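Local coordinates for protein ubiquitin conjugating enzyme (Agrocybe aegerita, PDB 3WE5) that probably accepts activated ubiquitin as a thioester and passes it on toward target proteins, as an E2 ubiquitin-conjugating enzyme, at residues 73-78 against 90-95. Residues are numbered along the deposited sequence; the frame is centred on the assembly and turned at random.
Sequences YTLQFR and VQFVVT
Tyr-73 CB meets the ring of Phe-92 at CD1, 3.8 Å away, just before the antiparallel pairing of strand 72-78 with strand 89-92, a beta hairpin formed by the last two strands of the four-stranded meander of the E2 (UBC) fold. The local strand axes run at 158° to each other. Thr-74 O accepts a nearly straight bond from Val-93 N (2.9 Å, N-H...O 170°), while Thr-74 CG2 packs on Val-93 CG2. Leu-75 faces Phe-92 in a non-hydrogen-bonded pair; with CG anti to the backbone N (chi1 -175°), its CD1 sits over the centre of the Phe-92 ring, a CH-pi contact 3.9 Å from the centroid, and also touches Val-90 CG1. Gln-76 and Gln-91 form the hydrogen-bonded pair, N to O in both directions, and their side chains lie alongside each other with the amide planes well turned from one another. Phe-77 shares the face of Leu-75, Val-90 and Phe-92; from that face Leu-75 reaches Leu-134 and Phe-77 reaches Val-130 of helix 127-140, and Val-90 CG1 lies over the centre of the Phe-77 ring. On the other face, Arg-78 makes a salt bridge with Asp-159 through NH1, and its NH2 donates to Gln-91 OE1 at 2.9 Å. One water ties this polar cluster together, accepting from Gln-76 NE2 and from Arg-78 NE, each at 3.0 Å.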
# COMPACT_ATOMS: atom_id res chain seq x y z
N TYR A 73 -17.37 -7.19 9.19
CA TYR A 73 -16.48 -6.24 9.84
C TYR A 73 -17.30 -5.10 10.35
O TYR A 73 -18.29 -4.74 9.74
CB TYR A 73 -15.44 -5.72 8.85
CG TYR A 73 -14.57 -6.84 8.35
CD1 TYR A 73 -13.45 -7.22 9.07
CD2 TYR A 73 -14.88 -7.53 7.18
CE1 TYR A 73 -12.66 -8.25 8.65
CE2 TYR A 73 -14.07 -8.58 6.74
CZ TYR A 73 -12.96 -8.92 7.50
OH TYR A 73 -12.11 -9.95 7.12
N THR A 74 -16.86 -4.49 11.44
CA THR A 74 -17.59 -3.36 11.99
C THR A 74 -16.95 -2.07 11.50
O THR A 74 -15.74 -1.88 11.62
CB THR A 74 -17.59 -3.43 13.52
OG1 THR A 74 -18.32 -4.60 13.92
CG2 THR A 74 -18.25 -2.21 14.14
N LEU A 75 -17.79 -1.19 10.95
CA LEU A 75 -17.35 0.08 10.35
C LEU A 75 -17.98 1.22 11.13
O LEU A 75 -19.19 1.25 11.34
CB LEU A 75 -17.80 0.14 8.88
CG LEU A 75 -17.35 1.32 8.02
CD1 LEU A 75 -15.82 1.30 7.87
CD2 LEU A 75 -18.02 1.27 6.63
N GLN A 76 -17.14 2.17 11.57
CA GLN A 76 -17.59 3.30 12.38
C GLN A 76 -17.53 4.58 11.57
O GLN A 76 -16.56 4.80 10.84
CB GLN A 76 -16.67 3.40 13.60
CG GLN A 76 -16.94 4.57 14.56
CD GLN A 76 -15.85 4.59 15.63
OE1 GLN A 76 -15.89 3.82 16.57
NE2 GLN A 76 -14.83 5.42 15.44
N PHE A 77 -18.59 5.37 11.66
CA PHE A 77 -18.65 6.73 11.09
C PHE A 77 -18.69 7.71 12.24
O PHE A 77 -19.51 7.58 13.14
CB PHE A 77 -19.93 6.91 10.29
CG PHE A 77 -19.91 6.19 8.99
CD1 PHE A 77 -20.04 4.82 8.95
CD2 PHE A 77 -19.76 6.89 7.80
CE1 PHE A 77 -20.01 4.14 7.71
CE2 PHE A 77 -19.73 6.24 6.60
CZ PHE A 77 -19.84 4.86 6.54
N ARG A 78 -17.82 8.72 12.20
CA ARG A 78 -17.95 9.86 13.12
C ARG A 78 -18.20 11.14 12.33
O ARG A 78 -17.53 11.38 11.31
CB ARG A 78 -16.69 9.99 13.99
CG ARG A 78 -16.65 8.98 15.13
CD ARG A 78 -15.48 9.22 16.06
NE ARG A 78 -14.23 8.77 15.46
CZ ARG A 78 -13.03 8.95 16.00
NH1 ARG A 78 -12.92 9.61 17.15
NH2 ARG A 78 -11.96 8.48 15.39
N VAL A 90 -14.11 7.85 8.99
CA VAL A 90 -14.57 6.47 8.83
C VAL A 90 -13.42 5.48 9.06
O VAL A 90 -12.33 5.62 8.49
CB VAL A 90 -15.14 6.27 7.41
CG1 VAL A 90 -15.67 4.84 7.24
CG2 VAL A 90 -16.25 7.26 7.13
N GLN A 91 -13.66 4.47 9.91
CA GLN A 91 -12.64 3.48 10.20
C GLN A 91 -13.28 2.15 10.59
O GLN A 91 -14.41 2.12 11.13
CB GLN A 91 -11.71 3.98 11.31
CG GLN A 91 -12.42 4.18 12.64
CD GLN A 91 -11.78 5.29 13.46
OE1 GLN A 91 -12.18 6.45 13.39
NE2 GLN A 91 -10.77 4.93 14.25
N PHE A 92 -12.59 1.06 10.30
CA PHE A 92 -13.00 -0.23 10.82
C PHE A 92 -12.64 -0.25 12.30
O PHE A 92 -11.58 0.29 12.70
CB PHE A 92 -12.32 -1.38 10.06
CG PHE A 92 -12.86 -1.58 8.66
CD1 PHE A 92 -14.07 -2.25 8.46
CD2 PHE A 92 -12.20 -1.06 7.55
CE1 PHE A 92 -14.60 -2.42 7.17
CE2 PHE A 92 -12.72 -1.24 6.25
CZ PHE A 92 -13.91 -1.92 6.06
N VAL A 93 -13.52 -0.84 13.09
CA VAL A 93 -13.35 -0.97 14.53
C VAL A 93 -12.39 -2.11 14.88
O VAL A 93 -12.48 -3.22 14.33
CB VAL A 93 -14.70 -1.14 15.24
CG1 VAL A 93 -14.52 -1.40 16.75
CG2 VAL A 93 -15.53 0.10 15.04
N VAL A 94 -11.44 -1.82 15.76
CA VAL A 94 -10.46 -2.84 16.14
C VAL A 94 -10.42 -3.04 17.64
O VAL A 94 -9.42 -3.57 18.17
CB VAL A 94 -9.06 -2.54 15.58
CG1 VAL A 94 -9.07 -2.60 14.07
CG2 VAL A 94 -8.55 -1.17 16.06
N THR A 95 -11.48 -2.62 18.32
CA THR A 95 -11.59 -2.83 19.76
C THR A 95 -12.23 -4.17 20.08
O THR A 95 -12.89 -4.78 19.23
CB THR A 95 -12.41 -1.72 20.44
OG1 THR A 95 -13.67 -1.58 19.78
CG2 THR A 95 -11.68 -0.39 20.39
O HOH W 1 -14.54 7.15 12.96